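Local coordinates for protein acyl-CoA dehydrogenase (Mycobacterium thermoresistibile, PDB 3NF4) that probably oxidises acyl-CoA thioesters to their 2-enoyl forms as a four-chain flavoenzyme, passing the electrons to its bound FAD, at residues Asp36-Arg41 with Ala89-Val94; Glu46-Gly51 with Ala214-Ser219; Met210-Val215 with Lys365-Phe370; Ala256-Leu261 with Thr330-Ala335. All coordinates share one frame; numbering follows the deposited sequence.

Interaction 1 of 4, residues Asp36-Arg41 with Ala89-Val94; sequences DPIVDR and ARWASV
Asp36 opens this contact in the alpha-helical N-terminal domain of the acyl-CoA dehydrogenase fold, where the turn entering helix 39-45 lies against the residues leading into helix 92-104. Its CB approaches the aliphatic CG of Arg90 at 4.3 Å, but the charged ends do not pair: Asp36 forms a salt bridge with Arg356 and Arg90 with Asp32. Ile38 then reaches the six-membered end of Trp91. Ile38 CD1 comes to Trp91 CZ3 at 3.9 Å, near the ring plane, so the isoleucine abuts an edge and its chain crosses the tryptophan at roughly a right angle. Val39 supplies the main contact. With CG2 anti to the backbone N (CG1 at chi1 58°), that methyl is carried over the indole, while CG1 turns to the carbonyl O of Arg90. On the opposite face lies CG2 of Val94, in the helix whose N-cap position Trp91 occupies, so the indole is held between two valine methyls. Its NE1 is hydrogen-bonded to Glu43, which limits rotation of the indole about CB-CG. Over the first face the contact is CH-pi: Val39 CG2 stands 3.4 Å from the centroid of the Trp91 five-membered ring, 5° off its normal.

Interaction 2 of 4, residues Glu46-Gly51 with Ala214-Ser219; sequences ETYPEG and AVPTTS
The Tyr48 ring has CD of its neighbour Pro49 over one face, 3.5 Å above the plane and displaced toward the rim, and the carboxylate carbon of Glu50 at its edge. Across the contact, CA of Val215 also lies near the ring plane, 4.5 Å from Tyr48 CD1, whereas Pro216 approaches at a slant, its CD 4.0 Å from the same CD1. The phenol is brought here by a first torsion of -165°, which sets CG anti to the backbone N and lays the ring alongside the chain at 214-216. Its hydroxyl continues to a hydrogen bond with His169, a residue that also pairs through its backbone with Pro216, so the hydroxyl and the CD1/CE1 side of the ring both meet neighbouring parts of the middle domain.

Nearer the main chain, the backbones meet. The carbonyl O of Ala214 sits 3.7 Å from Tyr48 CA, and Ala214 CB lies 3.8 Å from the carbonyl O of Thr47. Pro49 CD adds a looser apolar approach, 4.4 Å from Ala214 CB. No hydrogen bond spans the two segments, so van der Waals contact carries the interface. Beyond Pro216 the chain enters strand 217-228, whose Thr217 touches FAD. The arrangement is an interdomain seam of the acyl-CoA dehydrogenase fold, joining the loop after helix 39-45 of the N-terminal domain to the lead-in of a flavin-binding strand in the beta-rich middle domain.

Interaction 3 of 4, residues Met210-Val215 with Lys365-Phe370; sequences MGLHAV and KIMQIF. With FAD (flavin-adenine dinucleotide), chain C.
Met210 and Leu212 face Lys365 and Ile366 across a junction of an irregular loop with the end of helix 357-367, where the carbonyl O of Ile366 takes both Ile369 N (2.9 Å) and Phe370 N (3.0 Å). Met210 extends with its first two torsions near 180° and bends at the thioether, bringing CE 3.8 Å from Lys365 CB. The lysine chain turns elsewhere, its NZ bonded to Gln368 OE1 at 2.8 Å and to Gln344 and Thr340 of the second subunit. Leu212 divides its branches: CD2 meets Ile366 CG2 at 4.1 Å and the edge of the Phe370 ring at CE1 (4.3 Å), while CD1 leans toward Met367 CE.

The far side of this apolar group belongs to the flavin. Ile366 CG1 lies anti to the backbone N (chi1 -173°), and with chi2 of 52° this turns CD1 toward the flavin methyl C8M. The Phe370 ring presents its edge, with CD1 3.8 Å from flavin C7. Leu212 thus forms a second shell behind two residues of the FAD pocket. Around them, helix 92-104 packs on Leu212 and Met367, helix 247-274 on Met367 and Phe370, and Tyr351 of the second subunit on Met210 and Ile366; the loop 210-215 itself runs on into strand 217-228.

Interaction 4 of 4, residues Ala256-Leu261 with Thr330-Ala335; sequences AVATGL and TATDAA
Ala258 points its methyl toward helix 330-335, and Ala331 and Ala335 point theirs back, forming an alanine-lined helix-helix contact in the helical C-terminal domain of the acyl-CoA dehydrogenase fold. The short segments run in nearly the same direction, at 26° to each other, and their axes come within 8.2 Å, a close approach consistent with the small side chains between them. The Ala258 methyl sits between successive turns: its CB is 4.1 Å from Ala335 CB and 4.4 Å from Ala331 CB, residues four apart on the same side of their helix. Ala258 CB also lies 3.8 Å from Thr332 CG2.

The two threonines flank this line of methyls and send their hydroxyls back to their own helices. In Thr332, chi1 of 62° places OG1 between the backbone N and the carbonyl carbon, where it bonds to Lys328 O and also to Asn374, while CG2 is turned to Ala258. Thr259 has its OG1 beside the backbone N (chi1 -59°), bonded to Ala255 O, and this same oxygen rests against Ala331 CB. Helix 289-315 packs on Thr259 and Ala331, extending the bundle. Because the axes are so close, the methyls touch the opposing backbone: Ala258 CB lies 3.5 Å from the carbonyl O of Ala331, and Ala335 CB lies 3.6 Å from the carbonyl O of Ala258.

Two of the four contacts join domains and two lie within one. Interaction 1 lies within the N-terminal domain and interaction 4 within the C-terminal one; interaction 2 joins N-terminal to middle, and interaction 3 middle to C-terminal. Interactions 2 and 3 share Ala214 and Val215, with centres 13 Å apart, so one loop before strand 217-228 serves both. Trp91 of interaction 1 packs on Ala214 and Pro49, linking it to interaction 2. Along the chain, interaction 4 is nested inside the loop that interaction 3 closes, and Gln368 probably hydrogen-bonds Asp333 between them. Interactions 2 and 4 lie farthest apart, their centres 22 Å from each other.

Interaction 1 of 4, residues Asp36-Arg41 with Ala89-Val94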
# COMPACT_ATOMS: atom_id res chain seq x y z
N ASP A 36 19.70 -24.09 -15.60
CA ASP A 36 19.97 -22.75 -16.15
C ASP A 36 20.21 -22.61 -17.67
O ASP A 36 19.76 -21.63 -18.26
CB ASP A 36 21.11 -22.08 -15.38
CG ASP A 36 21.36 -20.63 -15.82
OD1 ASP A 36 22.47 -20.34 -16.29
OD2 ASP A 36 20.44 -19.78 -15.70
N PRO A 37 20.93 -23.57 -18.31
CA PRO A 37 21.27 -23.37 -19.72
C PRO A 37 20.15 -23.66 -20.72
O PRO A 37 20.26 -23.25 -21.88
CB PRO A 37 22.42 -24.37 -19.97
CG PRO A 37 22.81 -24.92 -18.62
CD PRO A 37 21.58 -24.77 -17.76
N ILE A 38 19.10 -24.36 -20.28
CA ILE A 38 17.95 -24.76 -21.13
C ILE A 38 16.60 -24.09 -20.78
O ILE A 38 15.63 -24.25 -21.52
CB ILE A 38 17.75 -26.31 -21.11
CG1 ILE A 38 17.57 -26.83 -19.66
CG2 ILE A 38 18.90 -27.04 -21.84
CD1 ILE A 38 17.20 -28.31 -19.56
N VAL A 39 16.53 -23.37 -19.66
CA VAL A 39 15.24 -22.87 -19.16
C VAL A 39 14.51 -21.87 -20.08
O VAL A 39 13.28 -21.99 -20.27
CB VAL A 39 15.32 -22.35 -17.68
CG1 VAL A 39 16.35 -21.22 -17.51
CG2 VAL A 39 13.94 -21.92 -17.17
N ASP A 40 15.24 -20.91 -20.65
CA ASP A 40 14.64 -19.89 -21.52
C ASP A 40 13.99 -20.50 -22.76
O ASP A 40 12.93 -20.07 -23.21
CB ASP A 40 15.67 -18.83 -21.93
CG ASP A 40 16.15 -17.95 -20.75
OD1 ASP A 40 15.51 -17.90 -19.67
OD2 ASP A 40 17.20 -17.29 -20.91
N ARG A 41 14.62 -21.53 -23.31
CA ARG A 41 14.14 -22.14 -24.54
C ARG A 41 12.92 -23.04 -24.32
O ARG A 41 12.01 -23.06 -25.14
CB ARG A 41 15.27 -22.89 -25.26
CG ARG A 41 14.87 -23.63 -26.53
CD ARG A 41 14.25 -22.67 -27.58
NE ARG A 41 15.21 -22.28 -28.61
CZ ARG A 41 15.19 -22.73 -29.86
NH1 ARG A 41 14.25 -23.58 -30.27
NH2 ARG A 41 16.13 -22.32 -30.72
N ALA A 89 15.12 -20.25 -7.96
CA ALA A 89 15.87 -19.15 -8.54
C ALA A 89 16.41 -19.42 -9.95
O ALA A 89 16.75 -18.46 -10.67
CB ALA A 89 17.01 -18.71 -7.59
N ARG A 90 16.47 -20.69 -10.37
CA ARG A 90 16.82 -21.03 -11.75
C ARG A 90 15.58 -21.35 -12.60
O ARG A 90 15.45 -20.88 -13.74
CB ARG A 90 17.81 -22.23 -11.83
CG ARG A 90 19.31 -21.95 -11.52
CD ARG A 90 19.50 -21.48 -10.11
NE ARG A 90 20.90 -21.48 -9.73
CZ ARG A 90 21.35 -21.25 -8.50
NH1 ARG A 90 22.66 -21.28 -8.28
NH2 ARG A 90 20.51 -20.99 -7.50
N TRP A 91 14.66 -22.16 -12.06
CA TRP A 91 13.49 -22.61 -12.85
C TRP A 91 12.26 -22.80 -11.99
O TRP A 91 12.09 -23.88 -11.41
CB TRP A 91 13.80 -23.94 -13.56
CG TRP A 91 12.95 -24.24 -14.78
CD1 TRP A 91 11.69 -23.75 -15.08
CD2 TRP A 91 13.28 -25.14 -15.86
NE1 TRP A 91 11.26 -24.25 -16.29
CE2 TRP A 91 12.20 -25.11 -16.78
CE3 TRP A 91 14.39 -25.95 -16.14
CZ2 TRP A 91 12.20 -25.87 -17.96
CZ3 TRP A 91 14.39 -26.71 -17.31
CH2 TRP A 91 13.31 -26.66 -18.21
N ALA A 92 11.38 -21.78 -11.96
CA ALA A 92 10.22 -21.80 -11.04
C ALA A 92 9.28 -22.98 -11.28
O ALA A 92 8.83 -23.64 -10.34
CB ALA A 92 9.41 -20.46 -11.08
N SER A 93 8.96 -23.24 -12.55
CA SER A 93 8.08 -24.35 -12.90
C SER A 93 8.57 -25.72 -12.40
O SER A 93 7.79 -26.52 -11.94
CB SER A 93 7.81 -24.37 -14.40
OG SER A 93 6.99 -25.48 -14.71
N VAL A 94 9.88 -25.96 -12.45
CA VAL A 94 10.47 -27.20 -11.97
C VAL A 94 10.38 -27.33 -10.44
O VAL A 94 10.12 -28.44 -9.90
CB VAL A 94 11.94 -27.32 -12.46
CG1 VAL A 94 12.72 -28.39 -11.67
CG2 VAL A 94 11.96 -27.63 -13.98

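Interaction 2 of 4, residues Glu46-Gly51 with Ala214-Ser219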
# COMPACT_ATOMS: atom_id res chain seq x y z
N GLU A 46 7.34 -23.97 -24.77
CA GLU A 46 6.30 -24.68 -23.99
C GLU A 46 6.44 -26.21 -24.07
O GLU A 46 5.47 -26.95 -24.25
CB GLU A 46 4.86 -24.17 -24.30
CG GLU A 46 4.76 -22.63 -24.25
CD GLU A 46 3.33 -22.04 -24.22
OE1 GLU A 46 2.36 -22.76 -23.88
OE2 GLU A 46 3.17 -20.83 -24.53
N THR A 47 7.67 -26.69 -23.93
CA THR A 47 7.96 -28.12 -24.03
C THR A 47 8.47 -28.71 -22.72
O THR A 47 9.01 -28.00 -21.89
CB THR A 47 9.00 -28.41 -25.15
OG1 THR A 47 10.16 -27.58 -24.97
CG2 THR A 47 8.37 -28.17 -26.57
N TYR A 48 8.28 -30.02 -22.57
CA TYR A 48 8.70 -30.77 -21.41
C TYR A 48 10.22 -30.99 -21.39
O TYR A 48 10.80 -31.30 -22.44
CB TYR A 48 7.94 -32.11 -21.36
CG TYR A 48 8.03 -32.79 -20.02
CD1 TYR A 48 7.30 -32.31 -18.94
CD2 TYR A 48 8.87 -33.89 -19.82
CE1 TYR A 48 7.39 -32.89 -17.70
CE2 TYR A 48 8.97 -34.49 -18.57
CZ TYR A 48 8.23 -33.98 -17.52
OH TYR A 48 8.29 -34.53 -16.27
N PRO A 49 10.87 -30.84 -20.20
CA PRO A 49 12.30 -31.13 -20.03
C PRO A 49 12.62 -32.62 -19.71
O PRO A 49 12.69 -33.04 -18.54
CB PRO A 49 12.70 -30.22 -18.86
CG PRO A 49 11.48 -30.14 -18.02
CD PRO A 49 10.29 -30.30 -18.96
N GLU A 50 12.84 -33.39 -20.77
CA GLU A 50 13.21 -34.79 -20.64
C GLU A 50 14.57 -34.92 -19.95
O GLU A 50 15.50 -34.16 -20.25
CB GLU A 50 13.26 -35.43 -22.02
CG GLU A 50 12.48 -36.74 -22.13
CD GLU A 50 10.98 -36.54 -21.92
OE1 GLU A 50 10.32 -35.89 -22.78
OE2 GLU A 50 10.46 -37.04 -20.89
N GLY A 51 14.66 -35.85 -19.01
CA GLY A 51 15.93 -36.19 -18.37
C GLY A 51 16.25 -35.42 -17.09
O GLY A 51 17.06 -35.88 -16.27
N ALA A 214 6.47 -25.13 -18.74
CA ALA A 214 7.21 -26.36 -19.03
C ALA A 214 6.59 -27.68 -18.53
O ALA A 214 6.48 -28.63 -19.29
CB ALA A 214 8.63 -26.23 -18.52
N VAL A 215 6.25 -27.74 -17.24
CA VAL A 215 5.57 -28.88 -16.65
C VAL A 215 4.07 -28.63 -16.91
O VAL A 215 3.56 -27.58 -16.52
CB VAL A 215 5.83 -28.92 -15.12
CG1 VAL A 215 5.08 -30.06 -14.47
CG2 VAL A 215 7.32 -29.03 -14.81
N PRO A 216 3.36 -29.60 -17.53
CA PRO A 216 1.97 -29.33 -17.92
C PRO A 216 0.96 -29.40 -16.75
O PRO A 216 1.18 -30.13 -15.79
CB PRO A 216 1.68 -30.42 -18.96
CG PRO A 216 2.57 -31.59 -18.55
CD PRO A 216 3.71 -31.03 -17.71
N THR A 217 -0.13 -28.66 -16.88
CA THR A 217 -1.26 -28.69 -15.97
C THR A 217 -2.49 -29.20 -16.75
O THR A 217 -2.88 -28.60 -17.75
CB THR A 217 -1.52 -27.24 -15.40
OG1 THR A 217 -0.33 -26.74 -14.76
CG2 THR A 217 -2.67 -27.23 -14.39
N THR A 218 -3.09 -30.30 -16.32
CA THR A 218 -4.19 -30.92 -17.12
C THR A 218 -5.39 -31.38 -16.28
O THR A 218 -5.27 -31.55 -15.06
CB THR A 218 -3.71 -32.16 -17.97
OG1 THR A 218 -3.65 -33.34 -17.14
CG2 THR A 218 -2.34 -31.93 -18.68
N SER A 219 -6.52 -31.60 -16.95
CA SER A 219 -7.66 -32.26 -16.32
C SER A 219 -7.60 -33.80 -16.41
O SER A 219 -6.76 -34.35 -17.14
CB SER A 219 -8.97 -31.72 -16.90
OG SER A 219 -9.21 -32.22 -18.20

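Interaction 3 of 4, residues Met210-Val215 with Lys365-Phe370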
# COMPACT_ATOMS: atom_id res chain seq x y z
N MET A 210 -0.75 -17.99 -18.78
CA MET A 210 0.05 -16.77 -18.89
C MET A 210 1.56 -17.04 -18.74
O MET A 210 2.37 -16.29 -19.31
CB MET A 210 -0.42 -15.74 -17.86
CG MET A 210 0.29 -14.40 -17.87
SD MET A 210 -0.30 -13.17 -16.65
CE MET A 210 -0.89 -14.22 -15.34
N GLY A 211 1.94 -18.06 -17.97
CA GLY A 211 3.36 -18.42 -17.72
C GLY A 211 3.49 -19.79 -17.03
O GLY A 211 2.48 -20.49 -16.81
N LEU A 212 4.72 -20.17 -16.69
CA LEU A 212 5.00 -21.45 -15.98
C LEU A 212 4.66 -22.64 -16.89
O LEU A 212 3.92 -23.55 -16.50
CB LEU A 212 4.20 -21.51 -14.68
CG LEU A 212 4.72 -22.11 -13.38
CD1 LEU A 212 5.74 -21.18 -12.66
CD2 LEU A 212 3.52 -22.46 -12.43
N HIS A 213 5.20 -22.63 -18.10
CA HIS A 213 4.70 -23.47 -19.20
C HIS A 213 5.24 -24.90 -19.23
O HIS A 213 4.53 -25.79 -19.73
CB HIS A 213 5.03 -22.85 -20.55
CG HIS A 213 4.50 -21.46 -20.75
ND1 HIS A 213 3.15 -21.18 -20.82
CD2 HIS A 213 5.14 -20.28 -20.94
CE1 HIS A 213 2.98 -19.88 -21.03
NE2 HIS A 213 4.17 -19.31 -21.11
N ALA A 214 6.47 -25.13 -18.74
CA ALA A 214 7.21 -26.36 -19.03
C ALA A 214 6.59 -27.68 -18.53
O ALA A 214 6.48 -28.63 -19.29
CB ALA A 214 8.63 -26.23 -18.52
N VAL A 215 6.25 -27.74 -17.24
CA VAL A 215 5.57 -28.88 -16.65
C VAL A 215 4.07 -28.63 -16.91
O VAL A 215 3.56 -27.58 -16.52
CB VAL A 215 5.83 -28.92 -15.12
CG1 VAL A 215 5.08 -30.06 -14.47
CG2 VAL A 215 7.32 -29.03 -14.81
N LYS A 365 2.30 -14.10 -10.65
CA LYS A 365 0.85 -13.91 -10.51
C LYS A 365 0.11 -15.16 -10.01
O LYS A 365 -0.73 -15.05 -9.13
CB LYS A 365 0.21 -13.37 -11.80
CG LYS A 365 -1.28 -13.10 -11.70
CD LYS A 365 -1.63 -11.98 -10.66
CE LYS A 365 -2.58 -12.52 -9.59
NZ LYS A 365 -2.97 -11.50 -8.56
N ILE A 366 0.42 -16.34 -10.56
CA ILE A 366 -0.31 -17.60 -10.19
C ILE A 366 0.01 -18.04 -8.74
O ILE A 366 -0.80 -18.70 -8.08
CB ILE A 366 -0.01 -18.76 -11.21
CG1 ILE A 366 -0.89 -20.02 -10.97
CG2 ILE A 366 1.45 -19.18 -11.13
CD1 ILE A 366 -2.44 -19.78 -10.89
N MET A 367 1.17 -17.65 -8.24
CA MET A 367 1.55 -17.95 -6.87
C MET A 367 0.61 -17.31 -5.82
O MET A 367 0.35 -17.91 -4.74
CB MET A 367 2.99 -17.51 -6.66
CG MET A 367 3.87 -18.62 -6.29
SD MET A 367 5.35 -18.67 -7.28
CE MET A 367 4.95 -20.00 -8.43
N GLN A 368 0.08 -16.13 -6.14
CA GLN A 368 -0.94 -15.50 -5.30
C GLN A 368 -2.27 -16.31 -5.27
O GLN A 368 -3.14 -16.08 -4.39
CB GLN A 368 -1.20 -14.05 -5.74
CG GLN A 368 -0.01 -13.08 -5.55
CD GLN A 368 -0.33 -11.66 -5.99
OE1 GLN A 368 -0.56 -11.40 -7.18
NE2 GLN A 368 -0.37 -10.72 -5.02
N ILE A 369 -2.40 -17.26 -6.21
CA ILE A 369 -3.65 -17.96 -6.48
C ILE A 369 -3.68 -19.43 -6.03
O ILE A 369 -4.60 -19.83 -5.33
CB ILE A 369 -4.09 -17.83 -7.98
CG1 ILE A 369 -4.63 -16.42 -8.25
CG2 ILE A 369 -5.13 -18.88 -8.35
CD1 ILE A 369 -4.48 -15.93 -9.69
N PHE A 370 -2.70 -20.24 -6.40
CA PHE A 370 -2.77 -21.64 -5.96
C PHE A 370 -2.27 -21.93 -4.53
O PHE A 370 -1.72 -21.04 -3.88
CB PHE A 370 -2.23 -22.64 -7.00
CG PHE A 370 -0.76 -22.48 -7.35
CD1 PHE A 370 -0.31 -22.92 -8.60
CD2 PHE A 370 0.16 -21.94 -6.47
CE1 PHE A 370 1.04 -22.80 -8.98
CE2 PHE A 370 1.52 -21.82 -6.82
CZ PHE A 370 1.95 -22.26 -8.09
PA FAD C . -12.51 -19.91 -6.92
O1A FAD C . -12.66 -20.80 -5.72
O2A FAD C . -13.61 -19.95 -7.95
O5B FAD C . -12.36 -18.39 -6.42
C5B FAD C . -12.49 -17.24 -7.26
C4B FAD C . -12.30 -15.97 -6.42
O4B FAD C . -13.23 -15.89 -5.33
C3B FAD C . -10.90 -15.91 -5.82
O3B FAD C . -10.41 -14.58 -5.91
C2B FAD C . -11.10 -16.26 -4.35
O2B FAD C . -10.06 -15.72 -3.51
C1B FAD C . -12.53 -15.75 -4.08
N9A FAD C . -13.12 -16.57 -2.99
C8A FAD C . -13.46 -17.89 -3.06
N7A FAD C . -13.92 -18.29 -1.85
C5A FAD C . -13.87 -17.22 -1.03
C6A FAD C . -14.21 -17.01 0.31
N6A FAD C . -14.70 -18.04 1.04
N1A FAD C . -14.04 -15.77 0.87
C2A FAD C . -13.54 -14.75 0.14
N3A FAD C . -13.20 -14.93 -1.14
C4A FAD C . -13.35 -16.14 -1.74
N1 FAD C . -5.19 -28.09 -7.53
C2 FAD C . -4.85 -29.31 -7.03
O2 FAD C . -5.61 -29.91 -6.22
N3 FAD C . -3.69 -29.91 -7.39
C4 FAD C . -2.83 -29.31 -8.25
O4 FAD C . -1.76 -29.91 -8.56
C4X FAD C . -3.15 -28.05 -8.78
N5 FAD C . -2.31 -27.43 -9.66
C5X FAD C . -2.66 -26.22 -10.17
C6 FAD C . -1.80 -25.59 -11.08
C7 FAD C . -2.12 -24.35 -11.63
C7M FAD C . -1.17 -23.71 -12.60
C8 FAD C . -3.33 -23.75 -11.25
C8M FAD C . -3.79 -22.41 -11.77
C9 FAD C . -4.18 -24.38 -10.34
C9A FAD C . -3.86 -25.61 -9.79
N10 FAD C . -4.71 -26.20 -8.91
C10 FAD C . -4.37 -27.43 -8.41
C1' FAD C . -5.99 -25.55 -8.51
C2' FAD C . -5.85 -24.32 -7.58
O2' FAD C . -5.45 -24.76 -6.26
C3' FAD C . -7.11 -23.42 -7.58
O3' FAD C . -7.22 -22.83 -8.88
C4' FAD C . -7.18 -22.27 -6.54
O4' FAD C . -6.83 -22.73 -5.22
C5' FAD C . -8.51 -21.49 -6.44
O5' FAD C . -9.74 -22.17 -6.80
P FAD C . -10.61 -21.68 -8.08
O1P FAD C . -9.69 -21.57 -9.28
O2P FAD C . -11.85 -22.53 -8.23
O3P FAD C . -11.07 -20.19 -7.63

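Interaction 4 of 4, residues Ala256-Leu261 with Thr330-Ala335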
# COMPACT_ATOMS: atom_id res chain seq x y z
N ALA A 256 8.58 -20.88 -0.06
CA ALA A 256 10.00 -21.00 -0.44
C ALA A 256 10.21 -20.76 -1.93
O ALA A 256 11.19 -20.10 -2.31
CB ALA A 256 10.58 -22.35 -0.04
N VAL A 257 9.30 -21.30 -2.77
CA VAL A 257 9.36 -21.08 -4.22
C VAL A 257 9.21 -19.60 -4.58
O VAL A 257 9.93 -19.11 -5.44
CB VAL A 257 8.30 -21.96 -4.99
CG1 VAL A 257 8.24 -21.59 -6.46
CG2 VAL A 257 8.67 -23.48 -4.87
N ALA A 258 8.27 -18.89 -3.94
CA ALA A 258 8.03 -17.48 -4.29
C ALA A 258 9.22 -16.62 -3.88
O ALA A 258 9.57 -15.67 -4.59
CB ALA A 258 6.73 -16.95 -3.63
N THR A 259 9.84 -16.95 -2.74
CA THR A 259 11.03 -16.21 -2.26
C THR A 259 12.20 -16.32 -3.27
O THR A 259 12.92 -15.35 -3.52
CB THR A 259 11.44 -16.68 -0.82
OG1 THR A 259 10.34 -16.46 0.08
CG2 THR A 259 12.70 -15.95 -0.27
N GLY A 260 12.37 -17.50 -3.88
CA GLY A 260 13.51 -17.73 -4.79
C GLY A 260 13.28 -17.07 -6.15
O GLY A 260 14.22 -16.62 -6.78
N LEU A 261 12.01 -17.03 -6.59
CA LEU A 261 11.62 -16.25 -7.78
C LEU A 261 11.84 -14.75 -7.56
O LEU A 261 12.38 -14.05 -8.45
CB LEU A 261 10.14 -16.50 -8.14
CG LEU A 261 9.60 -15.74 -9.36
CD1 LEU A 261 10.40 -16.04 -10.69
CD2 LEU A 261 8.09 -15.97 -9.55
N THR A 330 2.66 -13.59 2.81
CA THR A 330 3.78 -12.63 2.82
C THR A 330 4.72 -12.85 1.63
O THR A 330 5.00 -11.93 0.86
CB THR A 330 4.55 -12.80 4.17
OG1 THR A 330 3.73 -12.26 5.22
CG2 THR A 330 5.92 -12.12 4.18
N ALA A 331 5.17 -14.09 1.46
CA ALA A 331 6.13 -14.42 0.40
C ALA A 331 5.59 -14.26 -1.04
O ALA A 331 6.36 -13.88 -1.95
CB ALA A 331 6.68 -15.82 0.62
N THR A 332 4.30 -14.52 -1.25
CA THR A 332 3.72 -14.36 -2.60
C THR A 332 3.33 -12.92 -2.90
O THR A 332 3.52 -12.45 -4.02
CB THR A 332 2.54 -15.37 -2.90
OG1 THR A 332 1.44 -15.15 -2.00
CG2 THR A 332 3.02 -16.80 -2.77
N ASP A 333 2.82 -12.19 -1.91
CA ASP A 333 2.66 -10.73 -2.11
C ASP A 333 4.04 -10.08 -2.46
O ASP A 333 4.13 -9.22 -3.34
CB ASP A 333 1.96 -10.03 -0.92
CG ASP A 333 0.38 -10.16 -0.96
OD1 ASP A 333 -0.21 -10.72 -1.94
OD2 ASP A 333 -0.28 -9.70 0.01
N ALA A 334 5.12 -10.52 -1.82
CA ALA A 334 6.48 -9.99 -2.12
C ALA A 334 6.97 -10.32 -3.54
O ALA A 334 7.56 -9.45 -4.19
CB ALA A 334 7.53 -10.46 -1.07
N ALA A 335 6.75 -11.56 -4.01
CA ALA A 335 7.15 -11.90 -5.38
C ALA A 335 6.42 -11.03 -6.43
O ALA A 335 7.04 -10.54 -7.37
CB ALA A 335 7.00 -13.42 -5.69